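Local structure of alkyltransferase-like protein 1 (Schizosaccharomyces pombe, 3GVA) at residues Ile17-Ser23 and Leu101-Trp106; Tyr25-Ala29 and Val41-Lys46. The protein recognises DNA carrying O6-alkylguanine lesions, bends it and flips the damaged base into a pocket, presenting the lesion to nucleotide excision repair. All coordinates share one frame; numbering follows the deposited sequence.

Contact 1: residues Ile17-Ser23 and Leu101-Trp106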
loop_
_atom_site.group_PDB
_atom_site.type_symbol
_atom_site.label_atom_id
_atom_site.label_comp_id
_atom_site.label_asym_id
_atom_site.label_seq_id
_atom_site.Cartn_x
_atom_site.Cartn_y
_atom_site.Cartn_z
ATOM N N ILE A 17 -9.104 4.037 -0.918
ATOM C CA ILE A 17 -8.777 3.498 0.410
ATOM C C ILE A 17 -8.980 4.665 1.375
ATOM O O ILE A 17 -8.391 5.735 1.205
ATOM C CB ILE A 17 -7.297 3.026 0.507
ATOM C CG1 ILE A 17 -6.992 2.001 -0.590
ATOM C CG2 ILE A 17 -7.037 2.392 1.874
ATOM C CD1 ILE A 17 -5.527 1.603 -0.666
ATOM N N PRO A 18 -9.822 4.483 2.398
ATOM C CA PRO A 18 -10.011 5.615 3.306
ATOM C C PRO A 18 -8.863 5.946 4.251
ATOM O O PRO A 18 -7.980 5.127 4.524
ATOM C CB PRO A 18 -11.299 5.251 4.045
ATOM C CG PRO A 18 -11.278 3.767 4.049
ATOM C CD PRO A 18 -10.808 3.422 2.663
ATOM N N TYR A 19 -8.882 7.188 4.714
ATOM C CA TYR A 19 -7.905 7.711 5.652
ATOM C C TYR A 19 -7.806 6.732 6.824
ATOM O O TYR A 19 -8.825 6.266 7.331
ATOM C CB TYR A 19 -8.400 9.072 6.147
ATOM C CG TYR A 19 -7.492 9.795 7.106
ATOM C CD1 TYR A 19 -6.523 10.682 6.643
ATOM C CD2 TYR A 19 -7.634 9.632 8.484
ATOM C CE1 TYR A 19 -5.720 11.398 7.529
ATOM C CE2 TYR A 19 -6.834 10.342 9.380
ATOM C CZ TYR A 19 -5.881 11.224 8.895
ATOM O OH TYR A 19 -5.097 11.938 9.772
ATOM N N GLY A 20 -6.586 6.402 7.240
ATOM C CA GLY A 20 -6.425 5.495 8.365
ATOM C C GLY A 20 -6.597 4.018 8.069
ATOM O O GLY A 20 -6.510 3.200 8.974
ATOM N N LYS A 21 -6.846 3.668 6.812
ATOM C CA LYS A 21 -7.013 2.269 6.419
ATOM C C LYS A 21 -5.940 1.877 5.407
ATOM O O LYS A 21 -5.246 2.735 4.874
ATOM C CB LYS A 21 -8.397 2.054 5.805
ATOM C CG LYS A 21 -9.552 2.270 6.777
ATOM C CD LYS A 21 -9.561 1.209 7.856
ATOM C CE LYS A 21 -10.693 1.427 8.845
ATOM N NZ LYS A 21 -10.658 0.396 9.925
ATOM N N VAL A 22 -5.796 0.582 5.144
ATOM C CA VAL A 22 -4.796 0.128 4.184
ATOM C C VAL A 22 -5.332 -1.000 3.320
ATOM O O VAL A 22 -6.403 -1.547 3.586
ATOM C CB VAL A 22 -3.492 -0.372 4.891
ATOM C CG1 VAL A 22 -2.929 0.724 5.797
ATOM C CG2 VAL A 22 -3.765 -1.645 5.697
ATOM N N SER A 23 -4.592 -1.344 2.275
ATOM C CA SER A 23 -4.989 -2.438 1.406
ATOM C C SER A 23 -3.727 -3.084 0.849
ATOM O O SER A 23 -2.611 -2.698 1.222
ATOM C CB SER A 23 -5.890 -1.939 0.272
ATOM O OG SER A 23 -6.513 -3.035 -0.379
ATOM N N LEU A 101 -2.448 -6.038 10.243
ATOM C CA LEU A 101 -3.246 -5.897 9.020
ATOM C C LEU A 101 -4.767 -5.989 9.187
ATOM O O LEU A 101 -5.493 -5.092 8.764
ATOM C CB LEU A 101 -2.775 -6.902 7.957
ATOM C CG LEU A 101 -3.440 -6.776 6.574
ATOM C CD1 LEU A 101 -3.120 -5.416 5.958
ATOM C CD2 LEU A 101 -2.956 -7.883 5.662
ATOM N N PRO A 102 -5.272 -7.072 9.799
ATOM C CA PRO A 102 -6.725 -7.190 9.973
ATOM C C PRO A 102 -7.359 -5.999 10.698
ATOM O O PRO A 102 -8.523 -5.670 10.479
ATOM C CB PRO A 102 -6.881 -8.509 10.737
ATOM C CG PRO A 102 -5.554 -8.685 11.417
ATOM C CD PRO A 102 -4.581 -8.240 10.363
ATOM N N GLU A 103 -6.579 -5.336 11.539
ATOM C CA GLU A 103 -7.077 -4.189 12.277
ATOM C C GLU A 103 -7.261 -2.931 11.425
ATOM O O GLU A 103 -8.091 -2.087 11.749
ATOM C CB GLU A 103 -6.142 -3.880 13.446
ATOM C CG GLU A 103 -6.482 -2.605 14.214
ATOM C CD GLU A 103 -5.654 -2.465 15.474
ATOM O OE1 GLU A 103 -5.781 -1.434 16.173
ATOM O OE2 GLU A 103 -4.877 -3.395 15.767
ATOM N N TYR A 104 -6.490 -2.798 10.349
ATOM C CA TYR A 104 -6.590 -1.612 9.501
ATOM C C TYR A 104 -7.007 -1.903 8.062
ATOM O O TYR A 104 -7.224 -0.980 7.275
ATOM C CB TYR A 104 -5.258 -0.852 9.489
ATOM C CG TYR A 104 -4.812 -0.381 10.846
ATOM C CD1 TYR A 104 -4.016 -1.186 11.666
ATOM C CD2 TYR A 104 -5.193 0.871 11.322
ATOM C CE1 TYR A 104 -3.607 -0.743 12.935
ATOM C CE2 TYR A 104 -4.796 1.322 12.581
ATOM C CZ TYR A 104 -4.002 0.515 13.380
ATOM O OH TYR A 104 -3.576 0.992 14.597
ATOM N N MET A 105 -7.108 -3.184 7.727
ATOM C CA MET A 105 -7.507 -3.608 6.391
ATOM C C MET A 105 -8.794 -2.920 5.940
ATOM O O MET A 105 -9.793 -2.921 6.659
ATOM C CB MET A 105 -7.730 -5.119 6.383
ATOM C CG MET A 105 -8.279 -5.655 5.084
ATOM S SD MET A 105 -7.001 -5.808 3.851
ATOM C CE MET A 105 -6.601 -7.519 4.061
ATOM N N TRP A 106 -8.769 -2.340 4.744
ATOM C CA TRP A 106 -9.940 -1.674 4.193
ATOM C C TRP A 106 -10.938 -2.722 3.746
ATOM O O TRP A 106 -10.557 -3.756 3.202
ATOM C CB TRP A 106 -9.559 -0.822 2.981
ATOM C CG TRP A 106 -10.739 -0.229 2.252
ATOM C CD1 TRP A 106 -11.840 0.357 2.813
ATOM C CD2 TRP A 106 -10.896 -0.094 0.831
ATOM N NE1 TRP A 106 -12.667 0.853 1.832
ATOM C CE2 TRP A 106 -12.113 0.590 0.608
ATOM C CE3 TRP A 106 -10.126 -0.483 -0.273
ATOM C CZ2 TRP A 106 -12.577 0.897 -0.677
ATOM C CZ3 TRP A 106 -10.588 -0.178 -1.555
ATOM C CH2 TRP A 106 -11.806 0.508 -1.742
HETATM O O HOH W 1 -8.757 -4.046 1.121
#
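Val22 and Met105 form a single beta bridge, with their CA atoms 5.1 Å apart. It ties the C-terminal segment to the loop before helix 25-31. Val22 N donates to Tyr104 O at 3.0 Å, from above the carbonyl plane. Trp106 N donates to Val22 O at 2.8 Å, nearly in line with the carbonyl (C=O...N 165°). A type II turn from Pro18 to Lys21 precedes the bridge.

Trp106 CG lies anti to the backbone N (chi1 173°), which swings the indole back to the start of the turn. Pro18 CD makes a CH-pi contact over the five-membered ring, 3.4 Å from its centroid. On the same face of the indole, Ile17 CA lies over the six-membered ring. Gly20 O lies at the edge of the Tyr104 ring, near its plane, 3.6 Å from Tyr104 CD2. Val22 CG2 meets Leu101 CD1 at 3.8 Å.

A water joins Ser23 OG to Trp106 O, donating to the latter. The hydrogen bonds across the contact are backbone-to-backbone or pass through this water; the rest is mainly apolar and CH-pi packing. Both backbone polar groups of Val22 are thus satisfied by the other segment, while the turn packs over the indole face.

Contact 2: residues Tyr25-Ala29 and Val41-Lys46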
loop_
_atom_site.group_PDB
_atom_site.type_symbol
_atom_site.label_atom_id
_atom_site.label_comp_id
_atom_site.label_asym_id
_atom_site.label_seq_id
_atom_site.Cartn_x
_atom_site.Cartn_y
_atom_site.Cartn_z
ATOM N N TYR A 25 -1.838 -5.306 -2.801
ATOM C CA TYR A 25 -1.882 -5.503 -4.242
ATOM C C TYR A 25 -2.975 -6.505 -4.605
ATOM O O TYR A 25 -3.751 -6.288 -5.540
ATOM C CB TYR A 25 -0.540 -6.027 -4.769
ATOM C CG TYR A 25 0.639 -5.096 -4.576
ATOM C CD1 TYR A 25 0.454 -3.724 -4.425
ATOM C CD2 TYR A 25 1.941 -5.588 -4.581
ATOM C CE1 TYR A 25 1.540 -2.860 -4.281
ATOM C CE2 TYR A 25 3.036 -4.736 -4.443
ATOM C CZ TYR A 25 2.827 -3.374 -4.292
ATOM O OH TYR A 25 3.903 -2.525 -4.156
ATOM N N GLY A 26 -3.031 -7.602 -3.854
ATOM C CA GLY A 26 -4.019 -8.637 -4.108
ATOM C C GLY A 26 -5.445 -8.168 -3.922
ATOM O O GLY A 26 -6.316 -8.451 -4.747
ATOM N N GLU A 27 -5.690 -7.456 -2.828
ATOM C CA GLU A 27 -7.021 -6.940 -2.536
ATOM C C GLU A 27 -7.471 -5.964 -3.614
ATOM O O GLU A 27 -8.609 -6.018 -4.080
ATOM C CB GLU A 27 -7.027 -6.236 -1.175
ATOM C CG GLU A 27 -6.924 -7.163 0.013
ATOM C CD GLU A 27 -8.155 -8.034 0.170
ATOM O OE1 GLU A 27 -8.053 -9.260 -0.039
ATOM O OE2 GLU A 27 -9.229 -7.488 0.496
ATOM N N ILE A 28 -6.576 -5.069 -4.012
ATOM C CA ILE A 28 -6.916 -4.078 -5.028
ATOM C C ILE A 28 -7.215 -4.754 -6.358
ATOM O O ILE A 28 -8.182 -4.397 -7.039
ATOM C CB ILE A 28 -5.774 -3.058 -5.213
ATOM C CG1 ILE A 28 -5.612 -2.228 -3.934
ATOM C CG2 ILE A 28 -6.044 -2.167 -6.425
ATOM C CD1 ILE A 28 -6.808 -1.343 -3.588
ATOM N N ALA A 29 -6.393 -5.732 -6.725
ATOM C CA ALA A 29 -6.585 -6.448 -7.983
ATOM C C ALA A 29 -7.958 -7.106 -8.020
ATOM O O ALA A 29 -8.640 -7.068 -9.035
ATOM C CB ALA A 29 -5.493 -7.494 -8.165
ATOM N N VAL A 41 -0.596 -4.885 -10.492
ATOM C CA VAL A 41 -0.976 -3.828 -9.561
ATOM C C VAL A 41 0.307 -3.342 -8.889
ATOM O O VAL A 41 0.544 -2.137 -8.771
ATOM C CB VAL A 41 -1.943 -4.355 -8.482
ATOM C CG1 VAL A 41 -2.143 -3.304 -7.382
ATOM C CG2 VAL A 41 -3.269 -4.708 -9.116
ATOM N N GLY A 42 1.138 -4.291 -8.455
ATOM C CA GLY A 42 2.395 -3.931 -7.819
ATOM C C GLY A 42 3.269 -3.092 -8.736
ATOM O O GLY A 42 3.959 -2.177 -8.296
ATOM N N GLN A 43 3.230 -3.401 -10.024
ATOM C CA GLN A 43 4.008 -2.671 -11.016
ATOM C C GLN A 43 3.460 -1.245 -11.140
ATOM O O GLN A 43 4.218 -0.274 -11.179
ATOM C CB GLN A 43 3.918 -3.397 -12.358
ATOM C CG GLN A 43 5.223 -3.476 -13.136
ATOM C CD GLN A 43 6.324 -4.188 -12.368
ATOM O OE1 GLN A 43 6.127 -5.292 -11.863
ATOM N NE2 GLN A 43 7.493 -3.559 -12.284
ATOM N N ALA A 44 2.141 -1.121 -11.204
ATOM C CA ALA A 44 1.514 0.196 -11.303
ATOM C C ALA A 44 1.957 1.070 -10.135
ATOM O O ALA A 44 2.325 2.233 -10.310
ATOM C CB ALA A 44 -0.006 0.060 -11.293
ATOM N N MET A 45 1.917 0.493 -8.939
ATOM C CA MET A 45 2.290 1.210 -7.728
ATOM C C MET A 45 3.763 1.582 -7.719
ATOM O O MET A 45 4.143 2.656 -7.243
ATOM C CB MET A 45 1.958 0.365 -6.490
ATOM C CG MET A 45 0.477 0.105 -6.321
ATOM S SD MET A 45 -0.446 1.650 -6.444
ATOM C CE MET A 45 0.042 2.432 -4.893
ATOM N N LYS A 46 4.593 0.699 -8.259
ATOM C CA LYS A 46 6.027 0.953 -8.292
ATOM C C LYS A 46 6.425 2.020 -9.310
ATOM O O LYS A 46 7.474 2.644 -9.177
ATOM C CB LYS A 46 6.782 -0.354 -8.551
ATOM C CG LYS A 46 6.569 -1.389 -7.449
ATOM C CD LYS A 46 7.444 -2.622 -7.627
ATOM C CE LYS A 46 8.917 -2.299 -7.401
ATOM N NZ LYS A 46 9.758 -3.531 -7.317
#
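Tyr25 packs its ring against the 41-46 part of helix 38-46, directly over Gly42. The main interaction is CH-pi: Gly42 CA stands 3.5 Å from the centroid of the Tyr25 ring, 9° off the normal. A side chain on Gly42 would run into the ring. Tyr25 CG lies anti to its own carbonyl carbon (chi1 -63°), which sends the ring across to the other helix.

Val41 and Met45 add apolar contacts, approaching obliquely from the side of the ring on which Gly42 lies. Met45 CG is 3.8 Å from Tyr25 CE1, and Val41 CG1 is 4.0 Å from Tyr25 CD1. The other methyl of Val41, CG2, meets Ala29 CB at 3.7 Å. Tyr25 is a knob in a hole formed by Val41, Gly42, Met45 and Lys46. A serine in its place would lack the ring over Gly42 CA and would probably leave Met45 CG and Val41 CG1 without their aromatic neighbour.

No hydrogen bond links the segments, whose axes come within 10.0 Å at 108°. Such a crossing suits the helix-turn-helix of the MGMT-family DNA-binding domain. Tyr25 is probably required for phosphate rotation in flipping; Arg39, just ahead on helix 38-46, is probably the Arg finger.

Contact 2 falls within the stretch of chain whose ends contact 1 brings together. The two centres are about 15 Å apart, yet the contacts touch. Ser23 OG of contact 1 packs against Ile28 CD1 of contact 2 at 3.6 Å, and Met105 SD lies 4.1 Å from Glu27 CG. Helix 25-31 is therefore shared: it faces helix 38-46 through Tyr25, Ile28 and Ala29, and the C-terminal segment through Glu27. Contact 2 holds Tyr25, and Arg39 lies about one turn before Gly42 on helix 38-46; both are inferred to act in flipping. The flipped base enters a hydrophobic pocket, and Arg69 is critical for recognising O6-alkylguanine. Contact 1 joins the loop before Tyr25 to the C-terminal segment.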